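Local coordinates for protein Exo-arabinanase (Penicillium chrysogenum, PDB 3A72) that hydrolyses alpha-1,5-linked L-arabinan as an exo-acting arabinanase, probably releasing arabinobiose from the chain ends, at residues E151-L155 with M207-T211; K160-Y164 with P245-A249; Y25-L31 with Q82-S87. All coordinates share one frame; numbering follows the deposited sequence.

Overall arrangement
Six four-stranded antiparallel sheets form the blades of a beta-propeller, and all three contacts join one blade to the next. Contacts 1 and 3 lie in the core, their centres about 6 and 7 Å from the centre of the chain, where innermost strands run nearly parallel and start at the sugar-binding pocket. Contact 2, centred about 15 Å from the chain centre, joins the same two blades as contact 1, farther out, through a loop. Aromatic faces, bridging waters and sugar contacts mark the inner pairs, plus a carboxylate-to-backbone bond in contact 3; contact 2 uses a salt bridge and a tyrosine hydroxyl. Contacts 1 and 3 meet where Gln82 OE1 accepts from Glu151 N and Phe84 packs on Phe153.

Contact 1. Residues E151-L155 with M207-T211; sequences EPFLL and MPVVT. With AHR (alpha-L-arabinofuranose), chain B.
From Glu151 beside Met207 to Phe153 beside Val209, two strand segments run nearly parallel, with axes 7.0 Å apart and 13° between their directions. They are not paired as in a sheet; instead a water donates to Glu151 O at 2.8 Å and to Pro208 O at 2.7 Å. Glu151 and Met207 both adopt a left-handed backbone conformation before a proline, and their side chains meet at the pocket, Glu151 OE1 lying 3.5 Å from Met207 CG. The same OE1 is 2.9 Å from O2 of the bound arabinofuranose and is hydrogen-bonded to Ser166 OG, which also holds Met207 N. Farther along, Phe153 extends away from its backbone N (chi1 -173°) and lays its ring across the facing strand. Val209 CA makes a CH-pi contact over the ring face, 4.2 Å from the centroid, while Val209 CG1 touches Phe153 CE1 at 3.7 Å. Leu155 CD1 ends the contact against Val210 CG1. Each segment belongs to the innermost strand of a propeller blade: Phe153 and Leu155 pair with strand 160-167, Val209 and Thr211 with strand 218-225, and Tyr269 of the following blade packs on Phe153 and Val209.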
ATOM      1  N   GLU A 151      -5.378  -6.424   0.956  1.00  4.00           N
ATOM      2  CA  GLU A 151      -4.184  -5.568   0.750  1.00  3.98           C
ATOM      3  C   GLU A 151      -3.706  -5.492  -0.712  1.00  3.96           C
ATOM      4  O   GLU A 151      -2.534  -5.761  -1.005  1.00  4.17           O
ATOM      5  CB  GLU A 151      -3.066  -5.988   1.676  1.00  4.33           C
ATOM      6  CG  GLU A 151      -3.416  -5.837   3.160  1.00  4.23           C
ATOM      7  CD  GLU A 151      -2.854  -6.889   4.057  1.00  4.58           C
ATOM      8  OE1 GLU A 151      -2.189  -7.845   3.653  1.00  4.78           O
ATOM      9  OE2 GLU A 151      -3.098  -6.783   5.344  1.00  5.42           O
ATOM     10  N   PRO A 152      -4.538  -5.048  -1.632  1.00  4.01           N
ATOM     11  CA  PRO A 152      -4.100  -4.914  -3.018  1.00  4.01           C
ATOM     12  C   PRO A 152      -3.007  -3.846  -3.208  1.00  3.98           C
ATOM     13  O   PRO A 152      -3.015  -2.777  -2.552  1.00  4.36           O
ATOM     14  CB  PRO A 152      -5.348  -4.475  -3.780  1.00  4.38           C
ATOM     15  CG  PRO A 152      -6.188  -3.783  -2.729  1.00  4.66           C
ATOM     16  CD  PRO A 152      -5.966  -4.610  -1.472  1.00  4.57           C
ATOM     17  N   PHE A 153      -2.124  -4.133  -4.144  1.00  4.21           N
ATOM     18  CA  PHE A 153      -1.109  -3.200  -4.629  1.00  3.92           C
ATOM     19  C   PHE A 153      -1.101  -3.305  -6.156  1.00  3.89           C
ATOM     20  O   PHE A 153      -0.992  -4.425  -6.670  1.00  4.99           O
ATOM     21  CB  PHE A 153       0.283  -3.524  -4.039  1.00  4.10           C
ATOM     22  CG  PHE A 153       1.313  -2.467  -4.410  1.00  3.98           C
ATOM     23  CD1 PHE A 153       1.517  -1.391  -3.570  1.00  4.23           C
ATOM     24  CD2 PHE A 153       2.000  -2.537  -5.601  1.00  4.39           C
ATOM     25  CE1 PHE A 153       2.369  -0.368  -3.937  1.00  4.81           C
ATOM     26  CE2 PHE A 153       2.856  -1.503  -5.978  1.00  4.37           C
ATOM     27  CZ  PHE A 153       3.024  -0.441  -5.159  1.00  5.02           C
ATOM     28  N   LEU A 154      -1.245  -2.198  -6.850  1.00  4.63           N
ATOM     29  CA  LEU A 154      -1.375  -2.175  -8.309  1.00  4.81           C
ATOM     30  C   LEU A 154      -0.099  -1.657  -8.982  1.00  4.36           C
ATOM     31  O   LEU A 154       0.480  -0.682  -8.521  1.00  5.16           O
ATOM     32  CB  LEU A 154      -2.543  -1.284  -8.747  1.00  5.15           C
ATOM     33  CG  LEU A 154      -3.933  -1.683  -8.236  1.00  5.17           C
ATOM     34  CD1 LEU A 154      -4.983  -0.692  -8.678  1.00  5.44           C
ATOM     35  CD2 LEU A 154      -4.342  -3.090  -8.695  1.00  7.08           C
ATOM     36  N   LEU A 155       0.269  -2.292 -10.091  1.00  4.86           N
ATOM     37  CA  LEU A 155       1.445  -1.893 -10.860  1.00  5.12           C
ATOM     38  C   LEU A 155       1.207  -2.255 -12.319  1.00  5.15           C
ATOM     39  O   LEU A 155       0.849  -3.426 -12.596  1.00  6.17           O
ATOM     40  CB  LEU A 155       2.668  -2.586 -10.325  1.00  6.44           C
ATOM     41  CG  LEU A 155       4.017  -2.314 -11.047  1.00  7.75           C
ATOM     42  CD1 LEU A 155       5.166  -2.161 -10.052  1.00 12.83           C
ATOM     43  CD2 LEU A 155       4.312  -3.371 -12.032  1.00 11.82           C
ATOM     44  N   MET A 207       1.351  -8.250   2.976  1.00  4.02           N
ATOM     45  CA  MET A 207       1.404  -6.825   2.759  1.00  3.97           C
ATOM     46  C   MET A 207       2.433  -6.432   1.708  1.00  4.08           C
ATOM     47  O   MET A 207       3.377  -5.704   1.959  1.00  4.72           O
ATOM     48  CB  MET A 207       1.652  -6.066   4.064  1.00  4.66           C
ATOM     49  CG  MET A 207       0.669  -6.494   5.164  1.00  4.46           C
ATOM     50  SD  MET A 207       0.594  -5.388   6.599  1.00  4.82           S
ATOM     51  CE  MET A 207      -0.442  -4.078   5.930  1.00  4.86           C
ATOM     52  N   PRO A 208       2.221  -6.887   0.445  1.00  4.33           N
ATOM     53  CA  PRO A 208       3.224  -6.639  -0.601  1.00  4.23           C
ATOM     54  C   PRO A 208       3.178  -5.225  -1.116  1.00  3.97           C
ATOM     55  O   PRO A 208       2.098  -4.701  -1.466  1.00  4.47           O
ATOM     56  CB  PRO A 208       2.812  -7.639  -1.697  1.00  5.22           C
ATOM     57  CG  PRO A 208       1.297  -7.768  -1.528  1.00  4.86           C
ATOM     58  CD  PRO A 208       1.068  -7.674  -0.037  1.00  4.87           C
ATOM     59  N   VAL A 209       4.367  -4.618  -1.251  1.00  4.03           N
ATOM     60  CA  VAL A 209       4.492  -3.301  -1.842  1.00  4.08           C
ATOM     61  C   VAL A 209       5.697  -3.360  -2.796  1.00  4.08           C
ATOM     62  O   VAL A 209       6.727  -3.944  -2.437  1.00  4.96           O
ATOM     63  CB  VAL A 209       4.632  -2.196  -0.785  1.00  4.42           C
ATOM     64  CG1 VAL A 209       4.965  -0.841  -1.408  1.00  4.84           C
ATOM     65  CG2 VAL A 209       3.383  -2.106   0.078  1.00  5.16           C
ATOM     66  N   VAL A 210       5.590  -2.763  -3.985  1.00  4.17           N
ATOM     67  CA  VAL A 210       6.641  -2.899  -5.011  1.00  4.58           C
ATOM     68  C   VAL A 210       7.075  -1.517  -5.446  1.00  4.53           C
ATOM     69  O   VAL A 210       6.243  -0.611  -5.614  1.00  4.93           O
ATOM     70  CB  VAL A 210       6.137  -3.715  -6.200  1.00  5.37           C
ATOM     71  CG1 VAL A 210       7.224  -3.900  -7.239  1.00  7.35           C
ATOM     72  CG2 VAL A 210       5.628  -5.063  -5.754  1.00  7.23           C
ATOM     73  N   THR A 211       8.354  -1.357  -5.715  1.00  5.13           N
ATOM     74  CA  THR A 211       8.864  -0.166  -6.406  1.00  4.99           C
ATOM     75  C   THR A 211       9.883  -0.606  -7.450  1.00  4.83           C
ATOM     76  O   THR A 211      10.751  -1.446  -7.196  1.00  5.88           O
ATOM     77  CB  THR A 211       9.411   0.869  -5.414  1.00  5.31           C
ATOM     78  OG1 THR A 211       9.670   2.109  -6.120  1.00  7.56           O
ATOM     79  CG2 THR A 211      10.685   0.513  -4.725  1.00  6.70           C
TER
HETATM   80  O5  AHR B   1      -5.524  -7.515   9.206  1.00  4.41           O
HETATM   81  C5  AHR B   1      -5.124  -8.208   7.980  1.00  4.63           C
HETATM   82  C4  AHR B   1      -3.739  -8.757   8.182  1.00  4.71           C
HETATM   83  O4  AHR B   1      -2.826  -7.653   8.241  1.00  4.82           O
HETATM   84  C3  AHR B   1      -3.270  -9.623   7.018  1.00  4.55           C
HETATM   85  O3  AHR B   1      -3.654 -10.990   7.247  1.00  4.87           O
HETATM   86  C2  AHR B   1      -1.736  -9.422   7.064  1.00  4.67           C
HETATM   87  O2  AHR B   1      -1.123  -9.478   5.777  1.00  4.52           O
HETATM   88  C1  AHR B   1      -1.547  -8.072   7.752  1.00  4.63           C
HETATM   89  O1  AHR B   1      -0.721  -8.219   8.943  1.00  5.43           O
HETATM   90  O   HOH W   1      -0.225  -4.315  -0.238  1.00  4.75           O

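Contact 2. Residues K160-Y164 with P245-A249; sequences KLICY and PENIA
Tyr164 OH donates a 2.7 Å hydrogen bond to Pro245 O, tying the second strand of one beta-propeller blade to the loop between the third and fourth strands of the next. The carbonyl oxygen sits at the edge of the tyrosine ring, near its plane. The hydroxyl approaches at a C=O...O angle of 123°, tilted 32° from the carbonyl plane. At the other end of the contact Lys160 NZ forms a salt bridge with Glu246 OE2 at 2.7 Å, meeting the carboxylate on its syn side but somewhat out of plane. The lysine chain turns at chi3 (-77°) to present its ammonium, whereas Glu246 stretches out straight beyond CG and crosses it at about a right angle. Between these polar links Ile162 fills the middle: its CD1 lies 3.8 Å from Glu246 CG and 4.0 Å from Pro245 CG. Hydrogen bonds within its own blade shape the loop, Glu246 N to Asp244 OD1 and Asn247 O to Ser242 OG. A further link between the blades comes from His180 NE2, on strand 177-183 next to Lys160-Tyr164, which is hydrogen-bonded to Glu246 O. That same strand pairs through its backbone with Leu161 and Cys163. The Tyr164 ring is flanked within its own strand by Ile162 CG2, which stands 3.6 Å above the ring plane, toward its rim.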
ATOM      1  N   LYS A 160      -0.181  -4.232 -19.278  1.00  8.35           N
ATOM      2  CA  LYS A 160      -0.928  -5.051 -18.343  1.00  8.34           C
ATOM      3  C   LYS A 160      -0.964  -4.375 -16.976  1.00  7.47           C
ATOM      4  O   LYS A 160      -0.056  -3.611 -16.636  1.00  8.60           O
ATOM      5  CB  LYS A 160      -0.247  -6.417 -18.177  1.00  9.95           C
ATOM      6  CG  LYS A 160      -0.159  -7.205 -19.479  1.00 12.16           C
ATOM      7  CD  LYS A 160       0.699  -8.488 -19.319  1.00 17.15           C
ATOM      8  CE  LYS A 160       2.206  -8.193 -19.297  1.00 21.94           C
ATOM      9  NZ  LYS A 160       2.933  -9.521 -19.089  1.00 25.62           N
ATOM     10  N   LEU A 161      -1.986  -4.710 -16.223  1.00  7.07           N
ATOM     11  CA  LEU A 161      -2.052  -4.315 -14.835  1.00  6.25           C
ATOM     12  C   LEU A 161      -1.930  -5.566 -13.943  1.00  5.80           C
ATOM     13  O   LEU A 161      -2.654  -6.549 -14.184  1.00  6.85           O
ATOM     14  CB  LEU A 161      -3.339  -3.578 -14.497  1.00  6.62           C
ATOM     15  CG  LEU A 161      -3.453  -3.004 -13.097  1.00  6.78           C
ATOM     16  CD1 LEU A 161      -2.486  -1.860 -12.916  1.00  7.64           C
ATOM     17  CD2 LEU A 161      -4.859  -2.549 -12.785  1.00  8.53           C
ATOM     18  N   ILE A 162      -1.022  -5.479 -12.995  1.00  5.70           N
ATOM     19  CA  ILE A 162      -0.805  -6.505 -12.015  1.00  5.36           C
ATOM     20  C   ILE A 162      -1.406  -6.045 -10.689  1.00  5.30           C
ATOM     21  O   ILE A 162      -1.168  -4.910 -10.250  1.00  5.82           O
ATOM     22  CB  ILE A 162       0.691  -6.815 -11.823  1.00  5.59           C
ATOM     23  CG1 ILE A 162       1.386  -7.144 -13.153  1.00  6.59           C
ATOM     24  CG2 ILE A 162       0.922  -7.904 -10.823  1.00  5.77           C
ATOM     25  CD1 ILE A 162       2.916  -7.020 -13.065  1.00  8.82           C
ATOM     26  N   CYS A 163      -2.165  -6.930 -10.035  1.00  5.02           N
ATOM     27  CA  CYS A 163      -2.616  -6.698  -8.668  1.00  4.90           C
ATOM     28  C   CYS A 163      -1.976  -7.767  -7.769  1.00  4.75           C
ATOM     29  O   CYS A 163      -2.268  -8.942  -7.899  1.00  5.25           O
ATOM     30  CB  CYS A 163      -4.126  -6.783  -8.544  1.00  5.19           C
ATOM     31  SG  CYS A 163      -4.689  -6.393  -6.861  1.00  6.51           S
ATOM     32  N   TYR A 164      -1.063  -7.302  -6.929  1.00  4.71           N
ATOM     33  CA  TYR A 164      -0.470  -8.130  -5.859  1.00  4.57           C
ATOM     34  C   TYR A 164      -1.363  -8.037  -4.646  1.00  4.66           C
ATOM     35  O   TYR A 164      -1.871  -6.958  -4.332  1.00  5.64           O
ATOM     36  CB  TYR A 164       0.911  -7.626  -5.500  1.00  5.03           C
ATOM     37  CG  TYR A 164       1.924  -7.503  -6.628  1.00  4.82           C
ATOM     38  CD1 TYR A 164       2.732  -8.554  -7.010  1.00  4.88           C
ATOM     39  CD2 TYR A 164       2.067  -6.267  -7.302  1.00  5.60           C
ATOM     40  CE1 TYR A 164       3.651  -8.406  -8.036  1.00  5.05           C
ATOM     41  CE2 TYR A 164       2.990  -6.115  -8.301  1.00  5.40           C
ATOM     42  CZ  TYR A 164       3.789  -7.186  -8.683  1.00  5.41           C
ATOM     43  OH  TYR A 164       4.708  -6.978  -9.676  1.00  6.85           O
ATOM     44  N   PRO A 245       8.365  -8.496 -13.064  1.00  6.39           N
ATOM     45  CA  PRO A 245       7.473  -8.211 -11.943  1.00  5.96           C
ATOM     46  C   PRO A 245       6.391  -9.279 -11.767  1.00  5.61           C
ATOM     47  O   PRO A 245       5.671  -9.258 -10.767  1.00  6.62           O
ATOM     48  CB  PRO A 245       6.896  -6.844 -12.298  1.00  6.48           C
ATOM     49  CG  PRO A 245       6.881  -6.866 -13.812  1.00  7.42           C
ATOM     50  CD  PRO A 245       8.164  -7.579 -14.210  1.00  7.06           C
ATOM     51  N   GLU A 246       6.248 -10.187 -12.699  1.00  6.13           N
ATOM     52  CA  GLU A 246       5.335 -11.321 -12.577  1.00  6.48           C
ATOM     53  C   GLU A 246       6.033 -12.600 -12.027  1.00  6.34           C
ATOM     54  O   GLU A 246       5.314 -13.602 -11.868  1.00  7.12           O
ATOM     55  CB  GLU A 246       4.676 -11.629 -13.919  1.00  7.07           C
ATOM     56  CG  GLU A 246       3.704 -10.544 -14.347  1.00  8.05           C
ATOM     57  CD  GLU A 246       3.016 -10.809 -15.666  1.00  8.54           C
ATOM     58  OE1 GLU A 246       2.534 -11.954 -15.869  1.00  9.29           O
ATOM     59  OE2 GLU A 246       2.886  -9.867 -16.455  1.00 12.25           O
ATOM     60  N   ASN A 247       7.327 -12.539 -11.791  1.00  6.46           N
ATOM     61  CA  ASN A 247       8.033 -13.699 -11.294  1.00  6.65           C
ATOM     62  C   ASN A 247       8.761 -13.317 -10.026  1.00  6.34           C
ATOM     63  O   ASN A 247       9.905 -12.781 -10.046  1.00  6.93           O
ATOM     64  CB  ASN A 247       9.004 -14.257 -12.359  1.00  8.25           C
ATOM     65  CG  ASN A 247       9.697 -15.521 -11.868  1.00 10.86           C
ATOM     66  OD1 ASN A 247       9.502 -15.986 -10.733  1.00 12.21           O
ATOM     67  ND2 ASN A 247      10.490 -16.115 -12.752  1.00 17.07           N
ATOM     68  N   ILE A 248       8.089 -13.573  -8.927  1.00  6.49           N
ATOM     69  CA  ILE A 248       8.594 -13.281  -7.572  1.00  6.26           C
ATOM     70  C   ILE A 248       9.010 -14.576  -6.842  1.00  6.49           C
ATOM     71  O   ILE A 248       9.954 -14.569  -6.030  1.00  7.36           O
ATOM     72  CB  ILE A 248       7.505 -12.529  -6.763  1.00  5.85           C
ATOM     73  CG1 ILE A 248       7.038 -11.260  -7.510  1.00  7.56           C
ATOM     74  CG2 ILE A 248       7.925 -12.233  -5.353  1.00  6.30           C
ATOM     75  CD1 ILE A 248       8.142 -10.215  -7.757  1.00  8.75           C
ATOM     76  N   ALA A 249       8.336 -15.694  -7.143  1.00  6.41           N
ATOM     77  CA  ALA A 249       8.535 -16.921  -6.392  1.00  7.34           C
ATOM     78  C   ALA A 249       9.941 -17.470  -6.539  1.00  7.81           C
ATOM     79  O   ALA A 249      10.435 -18.206  -5.661  1.00 10.15           O
ATOM     80  CB  ALA A 249       7.506 -17.946  -6.813  1.00  9.03           C
TER

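Contact 3. Residues Y25-L31 with Q82-S87; sequences YPRNEQL and QPFLYS. With AHR (alpha-L-arabinofuranose), chain C.
Tyr25 turns its ring away from its own backbone N (chi1 -155°), which lays it over CA and CG of Gln82, with the ring plane well tilted from that of the amide. Gln82 CA stands 3.7 Å from the ring centroid, 12° off the normal, in a CH-pi contact, and Gln82 CG approaches Tyr25 CE1 over the same face. The amide of Gln82 reaches into the pocket, where NE2 donates to O5 of the bound arabinofuranose at 2.9 Å with an N-H...O angle of 170°. Its OE1 is hydrogen-bonded to Glu151 N, which fixes the rotation of the amide. Arg27 NH1 donates to Pro26 O at 2.8 Å. Tyr25 CE2 sits 3.5 Å above the centre of the Arg27 guanidinium, and Phe84 CD1 meets the group at its edge, the two planes almost perpendicular. Thr315 OG1 is hydrogen-bonded to Arg27 NH2.

The two segments are the innermost strands of consecutive beta-propeller blades, running nearly parallel. No backbone hydrogen bonds join the strands; waters bridge them instead. One is hydrogen-bonded to Tyr25 OH at 2.7 Å and also reaches Pro83 O, and another donates to Leu85 O at 2.8 Å and weakly to Glu29 OE1. Direct bonding between the strands comes through Glu29: its CB packs on Leu85 CB, and the bend at chi2 turns OE1 to Ser87 N. That N-H...O bond is nearly straight, 2.8 Å long, and reaches OE1 on its anti side, out of the carboxylate plane. The second oxygen, OE2, accepts from Gln30 N through its anti lone pair and forms a salt bridge with Arg319, so both ends of the carboxylate are gripped. Beyond it, Leu31 CD2 touches Ser87 CB at 4.3 Å.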
ATOM      1  N   TYR A  25      -4.874   2.893   7.491  1.00  4.20           N
ATOM      2  CA  TYR A  25      -4.470   2.376   6.199  1.00  4.26           C
ATOM      3  C   TYR A  25      -4.400   3.494   5.153  1.00  4.01           C
ATOM      4  O   TYR A  25      -5.221   3.580   4.229  1.00  4.58           O
ATOM      5  CB  TYR A  25      -5.369   1.223   5.751  1.00  4.38           C
ATOM      6  CG  TYR A  25      -4.713   0.258   4.785  1.00  4.15           C
ATOM      7  CD1 TYR A  25      -4.306  -1.005   5.229  1.00  4.09           C
ATOM      8  CD2 TYR A  25      -4.455   0.599   3.450  1.00  4.05           C
ATOM      9  CE1 TYR A  25      -3.681  -1.920   4.370  1.00  4.53           C
ATOM     10  CE2 TYR A  25      -3.836  -0.323   2.586  1.00  4.70           C
ATOM     11  CZ  TYR A  25      -3.464  -1.548   3.053  1.00  4.11           C
ATOM     12  OH  TYR A  25      -2.875  -2.497   2.227  1.00  4.47           O
ATOM     13  N   PRO A  26      -3.424   4.401   5.288  1.00  3.97           N
ATOM     14  CA  PRO A  26      -3.324   5.526   4.358  1.00  4.46           C
ATOM     15  C   PRO A  26      -2.830   5.066   3.019  1.00  4.21           C
ATOM     16  O   PRO A  26      -1.858   4.295   2.944  1.00  4.58           O
ATOM     17  CB  PRO A  26      -2.262   6.412   5.012  1.00  4.31           C
ATOM     18  CG  PRO A  26      -1.357   5.416   5.705  1.00  4.72           C
ATOM     19  CD  PRO A  26      -2.298   4.366   6.246  1.00  4.26           C
ATOM     20  N   ARG A  27      -3.383   5.588   1.945  1.00  4.27           N
ATOM     21  CA  ARG A  27      -2.818   5.434   0.593  1.00  4.32           C
ATOM     22  C   ARG A  27      -2.981   6.778  -0.109  1.00  4.31           C
ATOM     23  O   ARG A  27      -3.865   7.564   0.177  1.00  5.18           O
ATOM     24  CB  ARG A  27      -3.445   4.277  -0.182  1.00  4.63           C
ATOM     25  CG  ARG A  27      -3.065   2.900   0.379  1.00  4.49           C
ATOM     26  CD  ARG A  27      -1.619   2.577   0.093  1.00  4.72           C
ATOM     27  NE  ARG A  27      -1.204   1.236   0.509  1.00  4.67           N
ATOM     28  CZ  ARG A  27      -0.630   0.949   1.693  1.00  4.01           C
ATOM     29  NH1 ARG A  27      -0.453   1.853   2.625  1.00  4.52           N
ATOM     30  NH2 ARG A  27      -0.226  -0.300   1.893  1.00  4.86           N
ATOM     31  N   ASN A  28      -2.129   7.000  -1.133  1.00  4.41           N
ATOM     32  CA  ASN A  28      -2.151   8.254  -1.844  1.00  4.28           C
ATOM     33  C   ASN A  28      -1.699   8.031  -3.289  1.00  4.43           C
ATOM     34  O   ASN A  28      -1.192   6.965  -3.659  1.00  5.51           O
ATOM     35  CB  ASN A  28      -1.341   9.308  -1.087  1.00  4.66           C
ATOM     36  CG  ASN A  28       0.051   8.832  -0.870  1.00  5.53           C
ATOM     37  OD1 ASN A  28       0.816   8.526  -1.784  1.00  7.08           O
ATOM     38  ND2 ASN A  28       0.508   8.706   0.328  1.00  6.31           N
ATOM     39  N   GLU A  29      -1.874   9.055  -4.088  1.00  4.53           N
ATOM     40  CA  GLU A  29      -1.380   9.073  -5.463  1.00  4.44           C
ATOM     41  C   GLU A  29      -1.030  10.510  -5.824  1.00  4.55           C
ATOM     42  O   GLU A  29      -1.633  11.436  -5.303  1.00  7.84           O
ATOM     43  CB  GLU A  29      -2.391   8.475  -6.446  1.00  5.84           C
ATOM     44  CG  GLU A  29      -2.008   8.365  -7.903  1.00  8.16           C
ATOM     45  CD  GLU A  29      -0.764   7.544  -8.133  1.00  5.71           C
ATOM     46  OE1 GLU A  29      -0.721   6.439  -8.757  1.00  6.55           O
ATOM     47  OE2 GLU A  29       0.290   8.098  -7.759  1.00  6.70           O
ATOM     48  N   GLN A  30      -0.088  10.682  -6.732  1.00  4.41           N
ATOM     49  CA  GLN A  30       0.196  11.971  -7.343  1.00  4.59           C
ATOM     50  C   GLN A  30      -0.200  11.842  -8.823  1.00  4.89           C
ATOM     51  O   GLN A  30       0.264  10.959  -9.525  1.00  6.71           O
ATOM     52  CB  GLN A  30       1.663  12.383  -7.210  1.00  4.96           C
ATOM     53  CG  GLN A  30       1.858  13.750  -7.820  1.00  5.59           C
ATOM     54  CD  GLN A  30       3.261  14.271  -7.670  1.00  5.57           C
ATOM     55  OE1 GLN A  30       4.265  13.555  -7.813  1.00  6.15           O
ATOM     56  NE2 GLN A  30       3.383  15.566  -7.356  1.00  5.91           N
ATOM     57  N   LEU A  31      -1.072  12.732  -9.256  1.00  4.90           N
ATOM     58  CA  LEU A  31      -1.521  12.752 -10.636  1.00  5.53           C
ATOM     59  C   LEU A  31      -0.449  13.420 -11.492  1.00  5.70           C
ATOM     60  O   LEU A  31       0.428  14.141 -10.985  1.00  6.12           O
ATOM     61  CB  LEU A  31      -2.846  13.488 -10.740  1.00  6.58           C
ATOM     62  CG  LEU A  31      -3.957  12.957  -9.866  1.00  7.25           C
ATOM     63  CD1 LEU A  31      -5.251  13.651 -10.277  1.00 12.57           C
ATOM     64  CD2 LEU A  31      -4.114  11.442  -9.950  1.00  9.09           C
ATOM     65  N   GLN A  82      -8.415  -1.514   3.144  1.00  4.01           N
ATOM     66  CA  GLN A  82      -7.251  -1.675   2.276  1.00  4.17           C
ATOM     67  C   GLN A  82      -7.427  -1.088   0.869  1.00  4.05           C
ATOM     68  O   GLN A  82      -7.231  -1.739  -0.131  1.00  5.00           O
ATOM     69  CB  GLN A  82      -6.870  -3.159   2.211  1.00  4.38           C
ATOM     70  CG  GLN A  82      -6.500  -3.684   3.593  1.00  4.27           C
ATOM     71  CD  GLN A  82      -7.022  -5.056   3.943  1.00  3.94           C
ATOM     72  OE1 GLN A  82      -7.321  -5.878   3.052  1.00  4.50           O
ATOM     73  NE2 GLN A  82      -7.093  -5.340   5.228  1.00  4.55           N
ATOM     74  N   PRO A  83      -7.724   0.228   0.812  1.00  4.06           N
ATOM     75  CA  PRO A  83      -7.772   0.896  -0.490  1.00  4.46           C
ATOM     76  C   PRO A  83      -6.385   0.975  -1.093  1.00  4.63           C
ATOM     77  O   PRO A  83      -5.340   0.795  -0.444  1.00  6.56           O
ATOM     78  CB  PRO A  83      -8.278   2.303  -0.137  1.00  4.83           C
ATOM     79  CG  PRO A  83      -7.734   2.540   1.250  1.00  5.58           C
ATOM     80  CD  PRO A  83      -7.873   1.173   1.913  1.00  5.14           C
ATOM     81  N   PHE A  84      -6.341   1.313  -2.375  1.00  4.26           N
ATOM     82  CA  PHE A  84      -5.098   1.576  -3.110  1.00  4.40           C
ATOM     83  C   PHE A  84      -5.444   2.420  -4.306  1.00  4.27           C
ATOM     84  O   PHE A  84      -6.279   2.023  -5.128  1.00  5.61           O
ATOM     85  CB  PHE A  84      -4.401   0.267  -3.583  1.00  4.69           C
ATOM     86  CG  PHE A  84      -3.021   0.568  -4.085  1.00  4.10           C
ATOM     87  CD1 PHE A  84      -2.000   0.754  -3.200  1.00  4.77           C
ATOM     88  CD2 PHE A  84      -2.742   0.750  -5.425  1.00  4.57           C
ATOM     89  CE1 PHE A  84      -0.741   1.110  -3.570  1.00  5.26           C
ATOM     90  CE2 PHE A  84      -1.475   1.100  -5.837  1.00  5.03           C
ATOM     91  CZ  PHE A  84      -0.465   1.277  -4.930  1.00  4.81           C
ATOM     92  N   LEU A  85      -4.815   3.590  -4.456  1.00  4.41           N
ATOM     93  CA  LEU A  85      -4.969   4.488  -5.588  1.00  4.63           C
ATOM     94  C   LEU A  85      -3.863   4.278  -6.604  1.00  4.51           C
ATOM     95  O   LEU A  85      -2.694   4.153  -6.215  1.00  5.24           O
ATOM     96  CB  LEU A  85      -4.992   5.937  -5.143  1.00  4.62           C
ATOM     97  CG  LEU A  85      -6.256   6.384  -4.438  1.00  5.13           C
ATOM     98  CD1 LEU A  85      -5.989   7.707  -3.725  1.00  6.46           C
ATOM     99  CD2 LEU A  85      -7.390   6.559  -5.447  1.00  7.20           C
ATOM    100  N   TYR A  86      -4.208   4.312  -7.902  1.00  4.63           N
ATOM    101  CA  TYR A  86      -3.172   4.138  -8.924  1.00  4.77           C
ATOM    102  C   TYR A  86      -3.554   4.862 -10.224  1.00  4.80           C
ATOM    103  O   TYR A  86      -4.564   4.519 -10.850  1.00  5.65           O
ATOM    104  CB  TYR A  86      -2.982   2.667  -9.256  1.00  4.81           C
ATOM    105  CG  TYR A  86      -1.789   2.372 -10.110  1.00  4.61           C
ATOM    106  CD1 TYR A  86      -0.512   2.822  -9.778  1.00  5.72           C
ATOM    107  CD2 TYR A  86      -1.895   1.630 -11.283  1.00  5.73           C
ATOM    108  CE1 TYR A  86       0.588   2.561 -10.558  1.00  5.53           C
ATOM    109  CE2 TYR A  86      -0.780   1.331 -12.081  1.00  5.99           C
ATOM    110  CZ  TYR A  86       0.433   1.796 -11.706  1.00  5.37           C
ATOM    111  OH  TYR A  86       1.537   1.472 -12.510  1.00  6.26           O
ATOM    112  N   SER A  87      -2.772   5.846 -10.590  1.00  5.17           N
ATOM    113  CA  SER A  87      -2.920   6.556 -11.879  1.00  5.59           C
ATOM    114  C   SER A  87      -2.205   5.731 -12.928  1.00  5.61           C
ATOM    115  O   SER A  87      -0.988   5.517 -12.837  1.00  6.57           O
ATOM    116  CB  SER A  87      -2.350   7.958 -11.753  1.00  6.72           C
ATOM    117  OG  SER A  87      -2.444   8.658 -12.971  1.00  8.65           O
TER
HETATM  118  O5  AHR C   2      -6.661  -3.171   7.135  1.00  4.82           O
HETATM  119  C5  AHR C   2      -7.538  -3.495   8.253  1.00  4.71           C
HETATM  120  C4  AHR C   2      -6.877  -4.573   9.085  1.00  4.80           C
HETATM  121  O4  AHR C   2      -6.788  -5.789   8.267  1.00  5.02           O
HETATM  122  C3  AHR C   2      -7.766  -5.028  10.235  1.00  4.85           C
HETATM  123  O3  AHR C   2      -7.607  -4.190  11.397  1.00  5.80           O
HETATM  124  C2  AHR C   2      -7.173  -6.424  10.516  1.00  4.90           C
HETATM  125  O2  AHR C   2      -8.123  -7.312  11.147  1.00  6.30           O
HETATM  126  C1  AHR C   2      -6.808  -6.935   9.115  1.00  4.50           C
HETATM  127  O   HOH W   2      -4.134  -2.100  -0.119  1.00  5.15           O
HETATM  128  O   HOH W   3      -2.137   4.267  -3.388  1.00  4.95           O
HETATM  129  O   HOH W   4       0.029   4.570  -6.831  1.00  6.52           O